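Local structure of nitrate transport protein nrtA (Synechocystis sp., 2G29) at residues A[267-272]-A[276-281]; A[99-102]-A[106-109]; A[259-264]-A[372-377]. The protein binds nitrate as the solute-binding component of the NrtABCD ABC transporter, which takes up nitrate and probably also nitrite. All blocks are in the same frame, centred on the assembly; numbering follows the deposited sequence.

Contact 1 of 3, residues A[267-272]-A[276-281]; sequences QQWCDQ and KEEMCQ
Where Cys270 and Lys276 face each other, the chain turns sharply from one helix into the next: the axes of 267-271 and 276-281 come within 9.7 Å, and their N-to-C directions lie 110° apart. Trp269 reaches across this angle because its CG lies anti to the backbone N (chi1 -170°), which carries the six-membered ring toward the second helix. Glu278 meets that ring at its edge, with OE1 in the ring plane 3.4 Å from CZ2 of Trp269. The carboxylate stands nearly perpendicular to the indole (87°), and its other oxygen, OE2, forms a salt bridge with Lys54, which is likely to steady the group. Beside it, Met279 slides past the indole in the opposite direction, its CB 3.9 Å from Trp269 CZ3. Its chain runs extended as far as the sulfur, which packs against Cys270, SD lying 3.7 Å from CB and just as near SG; only the terminal methyl turns off. In this type II periplasmic binding protein, a C-clamp of two domains, a short connection joins helix 253-271 to helix 276-284, and helix 46-53 packs alongside, with Ile50 against Trp269 and Cys270 and Ala46 against Met279. On another side of the corner, Lys276 folds back over the end of the first helix, bent at chi2 and chi4. Its CE passes only 3.1 Å from Cys270 O, a close approach of carbon to carbonyl oxygen. The ammonium NZ hydrogen-bonds to Ser300 O and donates to a water 3.1 Å away; that water in turn donates to Asp271 OD1 at 2.8 Å. The opposite charges are thus joined through solvent instead of touching, and both carboxylate oxygens of Asp271 also accept backbone N-H groups, OD1 from Tyr322 and OD2 from Val324.

Contact 2 of 3, residues A[99-102]-A[106-109]; sequences PYLI and TVTD
Thr106 sends its hydroxyl anti to the backbone N (chi1 178°), which swings CG2 between that nitrogen and the carbonyl carbon, pointing it at Leu101. Val107, with chi1 -63°, places its own CG2 in the same crowded position, and this methyl reaches the groove between Leu101 and Ile102. The first of these meetings is tight: Thr106 CG2 lies 3.3 Å from Leu101 CD2, closer than carbons usually pack, and 3.5 Å from Leu101 CB, so the methyl presses on both the branch and the root of the leucine. Val107 CG2 sits 3.7 Å from Leu101 CB and 3.8 Å from Ile102 CG1, while its CG1 adds a further touch on the leucine CB. The arrangement shows how a loop can double back over the last turns of a helix. Here helix 97-104 belongs to the beta-alpha-beta crossover from strand 91-95 to strand 115-120, in a sheet of order 2-1-3-5-4, the topology of type II periplasmic binding proteins. Thr108 extends the packing to the isoleucine, its CG2 resting 3.8 Å from Ile102 O and 4.2 Å from Ile102 CG2, the two side chains crossing obliquely. Its hydroxyl looks to the turn itself: OG1 is hydrogen-bonded to Gly105 O and to Lys111 N, and this double hold is likely to fix the rotation that presents the methyl to the helix. Beyond the pair, Arg77 of helix 73-82 hydrogen-bonds through NH1 to Val107 O and also touches Ile102, whose side chain packs on Leu80 of the same helix and on Met115 of strand 115-120. The nitrate-binding Trp73 begins that helix, its side chain about 8 Å from that of Ile102.

Contact 3 of 3, residues A[259-264]-A[372-377]; sequences LLMAVM and QALEVP
Leu374 pushes one methyl, CD1, between two methionines spaced three residues apart on helix 253-271. CD1 lies 3.9 Å from Met261 CB and 3.8 Å from Met264 SD, so one branch of the leucine meets the root of the first side chain and the sulfur of the second. The two methionines start alike, CG beside the backbone N in each, and part company only at the methyl. With chi2 at 179°, Met264 runs straight out to its sulfur, which comes alongside CD1; its methyl continues the same line. Met261 runs out just as straight (chi2 -173°), so that its SD reaches Ala373 CB at 3.9 Å; its CG comes 4.1 Å from Leu374 CG, and only the terminal methyl is turned aside, by chi3. An alanine in place of Met261 would keep the touch on CD1 through CB, but Ala373 would probably lose its sulfur neighbour and Leu374 CG be left with a gap beside it. The contact is apolar throughout, with no hydrogen bond crossing between the segments, and it binds the end of helix 364-373, where Leu374 leaves helical geometry, to the flank of a helix more than a hundred residues earlier. Tyr60 touches both Met261 and Leu374, Met264 leans on Trp367 and Ala370 within helix 364-373, and helix 253-271 also packs on strand 240-245, through Leu259 on Met244 and Val263 on Phe242.

How the contacts relate
Contacts 1 and 3 use the same helix, 253-271: contact 3 grips its middle from the end of a helix far along the sequence and the residue just after it, and contact 1 closes its end onto the helix that follows. Both are partly buried. Contact 2 is more deeply buried, lies across the chain's centre from contact 1, their centres about 32 Å apart, and is built from helix 97-104 and the loop that follows it. The chemistry follows the setting. Contact 3 relies on two methionines, a leucine and an alanine, contact 2 on tightly packed methyls with a threonine hydroxyl serving its own turn, and contact 1 mixes sulfur and indole packing with charges, one pair of them bridged by water.

Contact 1 of 3, residues A[267-272]-A[276-281]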
loop_
_atom_site.group_PDB
_atom_site.type_symbol
_atom_site.label_atom_id
_atom_site.label_comp_id
_atom_site.label_asym_id
_atom_site.label_seq_id
_atom_site.Cartn_x
_atom_site.Cartn_y
_atom_site.Cartn_z
ATOM N N GLN A 267 13.344 5.847 -5.510
ATOM C CA GLN A 267 12.015 6.411 -5.745
ATOM C C GLN A 267 12.040 7.495 -6.829
ATOM O O GLN A 267 11.159 7.562 -7.667
ATOM C CB GLN A 267 11.438 7.008 -4.462
ATOM C CG GLN A 267 10.929 5.963 -3.479
ATOM C CD GLN A 267 10.412 6.605 -2.210
ATOM O OE1 GLN A 267 11.145 7.324 -1.534
ATOM N NE2 GLN A 267 9.139 6.347 -1.879
ATOM N N GLN A 268 13.055 8.359 -6.777
ATOM C CA GLN A 268 13.191 9.419 -7.770
ATOM C C GLN A 268 13.399 8.809 -9.153
ATOM O O GLN A 268 12.849 9.293 -10.151
ATOM C CB GLN A 268 14.366 10.307 -7.375
ATOM C CG GLN A 268 14.038 11.186 -6.176
ATOM C CD GLN A 268 15.231 11.964 -5.701
ATOM O OE1 GLN A 268 16.033 11.479 -4.910
ATOM N NE2 GLN A 268 15.360 13.180 -6.190
ATOM N N TRP A 269 14.184 7.747 -9.198
ATOM C CA TRP A 269 14.454 7.057 -10.464
ATOM C C TRP A 269 13.166 6.433 -11.019
ATOM O O TRP A 269 12.823 6.601 -12.189
ATOM C CB TRP A 269 15.474 5.959 -10.255
ATOM C CG TRP A 269 15.972 5.365 -11.563
ATOM C CD1 TRP A 269 16.999 5.832 -12.334
ATOM C CD2 TRP A 269 15.430 4.239 -12.256
ATOM N NE1 TRP A 269 17.135 5.066 -13.463
ATOM C CE2 TRP A 269 16.187 4.076 -13.442
ATOM C CE3 TRP A 269 14.375 3.344 -11.994
ATOM C CZ2 TRP A 269 15.925 3.062 -14.362
ATOM C CZ3 TRP A 269 14.115 2.336 -12.912
ATOM C CH2 TRP A 269 14.891 2.198 -14.084
ATOM N N CYS A 270 12.463 5.676 -10.173
ATOM C CA CYS A 270 11.221 5.043 -10.601
ATOM C C CYS A 270 10.122 6.017 -11.016
ATOM O O CYS A 270 9.262 5.694 -11.826
ATOM C CB CYS A 270 10.657 4.171 -9.478
ATOM S SG CYS A 270 11.554 2.702 -9.088
ATOM N N ASP A 271 10.128 7.204 -10.437
ATOM C CA ASP A 271 9.103 8.199 -10.728
ATOM C C ASP A 271 9.231 8.888 -12.082
ATOM O O ASP A 271 8.301 9.533 -12.517
ATOM C CB ASP A 271 9.113 9.251 -9.612
ATOM C CG ASP A 271 7.734 9.756 -9.261
ATOM O OD1 ASP A 271 6.809 8.918 -9.172
ATOM O OD2 ASP A 271 7.577 10.987 -9.066
ATOM N N GLN A 272 10.378 8.749 -12.744
ATOM C CA GLN A 272 10.575 9.408 -14.038
ATOM C C GLN A 272 9.928 8.676 -15.214
ATOM O O GLN A 272 10.132 7.472 -15.368
ATOM C CB GLN A 272 12.079 9.570 -14.339
ATOM C CG GLN A 272 12.840 10.581 -13.450
ATOM C CD GLN A 272 14.189 11.009 -14.051
ATOM O OE1 GLN A 272 14.925 11.803 -13.460
ATOM N NE2 GLN A 272 14.509 10.484 -15.231
ATOM N N LYS A 276 10.193 4.394 -16.832
ATOM C CA LYS A 276 9.114 3.429 -16.603
ATOM C C LYS A 276 9.273 2.137 -17.407
ATOM O O LYS A 276 8.993 1.060 -16.905
ATOM C CB LYS A 276 7.757 4.062 -16.905
ATOM C CG LYS A 276 7.362 5.206 -15.958
ATOM C CD LYS A 276 7.181 4.713 -14.513
ATOM C CE LYS A 276 6.725 5.851 -13.547
ATOM N NZ LYS A 276 5.398 6.481 -13.887
ATOM N N GLU A 277 9.735 2.229 -18.657
ATOM C CA GLU A 277 9.910 1.025 -19.461
ATOM C C GLU A 277 10.926 0.093 -18.803
ATOM O O GLU A 277 10.680 -1.103 -18.576
ATOM C CB GLU A 277 10.363 1.432 -20.868
ATOM C CG GLU A 277 9.379 2.358 -21.573
ATOM C CD GLU A 277 9.992 3.172 -22.692
ATOM O OE1 GLU A 277 10.875 4.037 -22.421
ATOM O OE2 GLU A 277 9.586 2.956 -23.859
ATOM N N GLU A 278 12.099 0.640 -18.495
ATOM C CA GLU A 278 13.132 -0.137 -17.867
ATOM C C GLU A 278 12.676 -0.692 -16.518
ATOM O O GLU A 278 12.933 -1.851 -16.213
ATOM C CB GLU A 278 14.403 0.699 -17.708
ATOM C CG GLU A 278 15.573 -0.156 -17.310
ATOM C CD GLU A 278 16.855 0.639 -17.021
ATOM O OE1 GLU A 278 16.918 1.836 -17.347
ATOM O OE2 GLU A 278 17.775 0.022 -16.473
ATOM N N MET A 279 11.983 0.122 -15.731
ATOM C CA MET A 279 11.492 -0.342 -14.432
ATOM C C MET A 279 10.637 -1.588 -14.602
ATOM O O MET A 279 10.828 -2.571 -13.920
ATOM C CB MET A 279 10.659 0.757 -13.776
ATOM C CG MET A 279 10.176 0.387 -12.386
ATOM S SD MET A 279 9.129 1.633 -11.648
ATOM C CE MET A 279 7.580 1.262 -12.473
ATOM N N CYS A 280 9.697 -1.530 -15.529
ATOM C CA CYS A 280 8.800 -2.636 -15.754
ATOM C C CYS A 280 9.491 -3.854 -16.359
ATOM O O CYS A 280 9.090 -4.994 -16.092
ATOM C CB CYS A 280 7.614 -2.170 -16.590
ATOM S SG CYS A 280 6.541 -1.006 -15.639
ATOM N N GLN A 281 10.508 -3.642 -17.196
ATOM C CA GLN A 281 11.246 -4.812 -17.713
ATOM C C GLN A 281 11.908 -5.548 -16.544
ATOM O O GLN A 281 11.924 -6.775 -16.484
ATOM C CB GLN A 281 12.352 -4.401 -18.668
ATOM C CG GLN A 281 11.860 -3.813 -19.957
ATOM C CD GLN A 281 13.039 -3.374 -20.809
ATOM O OE1 GLN A 281 13.978 -2.763 -20.302
ATOM N NE2 GLN A 281 13.001 -3.694 -22.100
HETATM O O HOH W 1 5.073 7.894 -11.162
#

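Contact 2 of 3, residues A[99-102]-A[106-109]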
loop_
_atom_site.group_PDB
_atom_site.type_symbol
_atom_site.label_atom_id
_atom_site.label_comp_id
_atom_site.label_asym_id
_atom_site.label_seq_id
_atom_site.Cartn_x
_atom_site.Cartn_y
_atom_site.Cartn_z
ATOM N N PRO A 99 2.742 -1.690 10.264
ATOM C CA PRO A 99 3.728 -1.425 11.316
ATOM C C PRO A 99 3.026 -1.054 12.628
ATOM O O PRO A 99 3.533 -1.368 13.722
ATOM C CB PRO A 99 4.546 -0.268 10.735
ATOM C CG PRO A 99 4.563 -0.623 9.275
ATOM C CD PRO A 99 3.135 -1.054 8.994
ATOM N N TYR A 100 1.841 -0.432 12.545
ATOM C CA TYR A 100 1.081 -0.061 13.722
ATOM C C TYR A 100 0.455 -1.299 14.379
ATOM O O TYR A 100 0.555 -1.482 15.587
ATOM C CB TYR A 100 -0.025 0.931 13.338
ATOM C CG TYR A 100 0.550 2.295 13.074
ATOM C CD1 TYR A 100 0.840 2.733 11.773
ATOM C CD2 TYR A 100 0.893 3.119 14.146
ATOM C CE1 TYR A 100 1.454 3.950 11.560
ATOM C CE2 TYR A 100 1.518 4.338 13.952
ATOM C CZ TYR A 100 1.794 4.744 12.660
ATOM O OH TYR A 100 2.434 5.942 12.494
ATOM N N LEU A 101 -0.192 -2.142 13.584
ATOM C CA LEU A 101 -0.836 -3.332 14.146
ATOM C C LEU A 101 0.191 -4.304 14.747
ATOM O O LEU A 101 -0.082 -5.007 15.707
ATOM C CB LEU A 101 -1.667 -4.007 13.069
ATOM C CG LEU A 101 -2.776 -3.114 12.466
ATOM C CD1 LEU A 101 -3.281 -3.746 11.195
ATOM C CD2 LEU A 101 -3.939 -2.916 13.446
ATOM N N ILE A 102 1.381 -4.346 14.168
ATOM C CA ILE A 102 2.433 -5.218 14.676
ATOM C C ILE A 102 3.066 -4.613 15.951
ATOM O O ILE A 102 3.350 -5.329 16.922
ATOM C CB ILE A 102 3.514 -5.465 13.594
ATOM C CG1 ILE A 102 2.889 -6.264 12.448
ATOM C CG2 ILE A 102 4.696 -6.211 14.206
ATOM C CD1 ILE A 102 3.800 -6.349 11.187
ATOM N N THR A 106 -1.982 -6.278 17.887
ATOM C CA THR A 106 -3.244 -6.886 17.484
ATOM C C THR A 106 -3.148 -8.033 16.495
ATOM O O THR A 106 -3.952 -8.948 16.573
ATOM C CB THR A 106 -4.183 -5.820 16.916
ATOM O OG1 THR A 106 -5.416 -6.396 16.471
ATOM C CG2 THR A 106 -3.565 -5.161 15.820
ATOM N N VAL A 107 -2.169 -7.994 15.581
ATOM C CA VAL A 107 -2.029 -9.036 14.571
ATOM C C VAL A 107 -0.842 -9.929 14.852
ATOM O O VAL A 107 -0.294 -10.545 13.939
ATOM C CB VAL A 107 -1.854 -8.438 13.163
ATOM C CG1 VAL A 107 -3.090 -7.646 12.764
ATOM C CG2 VAL A 107 -0.611 -7.563 13.107
ATOM N N THR A 108 -0.469 -10.049 16.122
ATOM C CA THR A 108 0.688 -10.865 16.474
ATOM C C THR A 108 0.448 -12.000 17.434
ATOM O O THR A 108 1.382 -12.753 17.729
ATOM C CB THR A 108 1.775 -10.033 17.157
ATOM O OG1 THR A 108 1.258 -9.470 18.369
ATOM C CG2 THR A 108 2.233 -8.904 16.246
ATOM N N ASP A 109 -0.750 -12.116 17.968
ATOM C CA ASP A 109 -0.963 -13.220 18.913
ATOM C C ASP A 109 0.089 -13.217 20.045
ATOM O O ASP A 109 0.914 -14.141 20.195
ATOM C CB ASP A 109 -0.922 -14.569 18.193
ATOM C CG ASP A 109 -1.454 -15.705 19.061
ATOM O OD1 ASP A 109 -1.188 -16.870 18.728
ATOM O OD2 ASP A 109 -2.149 -15.429 20.070
#

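Contact 3 of 3, residues A[259-264]-A[372-377]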
loop_
_atom_site.group_PDB
_atom_site.type_symbol
_atom_site.label_atom_id
_atom_site.label_comp_id
_atom_site.label_asym_id
_atom_site.label_seq_id
_atom_site.Cartn_x
_atom_site.Cartn_y
_atom_site.Cartn_z
ATOM N N LEU A 259 20.104 3.101 4.098
ATOM C CA LEU A 259 19.020 2.412 3.375
ATOM C C LEU A 259 17.974 3.428 2.905
ATOM O O LEU A 259 17.472 3.330 1.776
ATOM C CB LEU A 259 18.307 1.387 4.264
ATOM C CG LEU A 259 19.004 0.094 4.624
ATOM C CD1 LEU A 259 18.030 -0.697 5.506
ATOM C CD2 LEU A 259 19.364 -0.698 3.355
ATOM N N LEU A 260 17.609 4.379 3.780
ATOM C CA LEU A 260 16.608 5.374 3.450
ATOM C C LEU A 260 17.035 6.223 2.273
ATOM O O LEU A 260 16.259 6.471 1.392
ATOM C CB LEU A 260 16.301 6.260 4.663
ATOM C CG LEU A 260 14.859 6.455 5.122
ATOM C CD1 LEU A 260 14.823 7.668 6.038
ATOM C CD2 LEU A 260 13.855 6.569 3.959
ATOM N N MET A 261 18.293 6.672 2.269
ATOM C CA MET A 261 18.752 7.486 1.148
ATOM C C MET A 261 18.745 6.651 -0.138
ATOM O O MET A 261 18.374 7.169 -1.190
ATOM C CB MET A 261 20.155 8.033 1.424
ATOM C CG MET A 261 20.152 9.033 2.591
ATOM S SD MET A 261 21.760 9.891 2.841
ATOM C CE MET A 261 22.652 8.617 3.330
ATOM N N ALA A 262 19.135 5.384 -0.060
ATOM C CA ALA A 262 19.114 4.529 -1.245
ATOM C C ALA A 262 17.686 4.380 -1.757
ATOM O O ALA A 262 17.443 4.462 -2.965
ATOM C CB ALA A 262 19.685 3.173 -0.925
ATOM N N VAL A 263 16.737 4.190 -0.836
ATOM C CA VAL A 263 15.334 4.058 -1.256
ATOM C C VAL A 263 14.794 5.366 -1.875
ATOM O O VAL A 263 14.053 5.347 -2.848
ATOM C CB VAL A 263 14.454 3.613 -0.053
ATOM C CG1 VAL A 263 12.953 3.746 -0.382
ATOM C CG2 VAL A 263 14.754 2.131 0.276
ATOM N N MET A 264 15.161 6.514 -1.318
ATOM C CA MET A 264 14.727 7.787 -1.867
ATOM C C MET A 264 15.256 7.997 -3.294
ATOM O O MET A 264 14.532 8.478 -4.177
ATOM C CB MET A 264 15.256 8.924 -1.012
ATOM C CG MET A 264 14.556 9.078 0.279
ATOM S SD MET A 264 15.290 10.440 1.222
ATOM C CE MET A 264 14.271 10.348 2.544
ATOM N N GLN A 372 17.610 15.918 3.552
ATOM C CA GLN A 372 18.515 17.061 3.711
ATOM C C GLN A 372 19.919 16.648 3.286
ATOM O O GLN A 372 20.620 17.396 2.584
ATOM C CB GLN A 372 18.547 17.529 5.167
ATOM C CG GLN A 372 17.292 18.239 5.601
ATOM C CD GLN A 372 17.071 18.187 7.113
ATOM O OE1 GLN A 372 17.824 18.753 7.884
ATOM N NE2 GLN A 372 16.031 17.477 7.530
ATOM N N ALA A 373 20.345 15.471 3.723
ATOM C CA ALA A 373 21.668 14.960 3.367
ATOM C C ALA A 373 21.775 14.905 1.833
ATOM O O ALA A 373 22.797 15.271 1.261
ATOM C CB ALA A 373 21.872 13.599 3.965
ATOM N N LEU A 374 20.721 14.441 1.173
ATOM C CA LEU A 374 20.678 14.396 -0.293
ATOM C C LEU A 374 20.243 15.804 -0.705
ATOM O O LEU A 374 20.333 16.723 0.097
ATOM C CB LEU A 374 19.622 13.384 -0.737
ATOM C CG LEU A 374 19.885 11.947 -0.273
ATOM C CD1 LEU A 374 18.604 11.151 -0.397
ATOM C CD2 LEU A 374 20.997 11.309 -1.106
ATOM N N GLU A 375 19.781 16.013 -1.931
ATOM C CA GLU A 375 19.305 17.370 -2.249
ATOM C C GLU A 375 17.836 17.434 -1.842
ATOM O O GLU A 375 17.491 17.924 -0.776
ATOM C CB GLU A 375 19.434 17.664 -3.743
ATOM C CG GLU A 375 20.099 18.984 -4.067
ATOM C CD GLU A 375 20.319 19.164 -5.551
ATOM O OE1 GLU A 375 19.343 19.509 -6.261
ATOM O OE2 GLU A 375 21.463 18.939 -6.013
ATOM N N VAL A 376 16.975 16.931 -2.712
ATOM C CA VAL A 376 15.547 16.928 -2.448
ATOM C C VAL A 376 14.993 18.329 -2.268
ATOM O O VAL A 376 14.082 18.538 -1.463
ATOM C CB VAL A 376 15.230 16.144 -1.195
ATOM C CG1 VAL A 376 13.721 15.953 -1.079
ATOM C CG2 VAL A 376 15.948 14.812 -1.234
ATOM N N PRO A 377 15.504 19.292 -3.044
ATOM C CA PRO A 377 15.096 20.698 -3.007
ATOM C C PRO A 377 14.110 21.047 -1.872
ATOM O O PRO A 377 13.153 20.321 -1.594
ATOM C CB PRO A 377 14.516 20.913 -4.407
ATOM C CG PRO A 377 15.255 19.855 -5.293
ATOM C CD PRO A 377 16.063 18.964 -4.366
#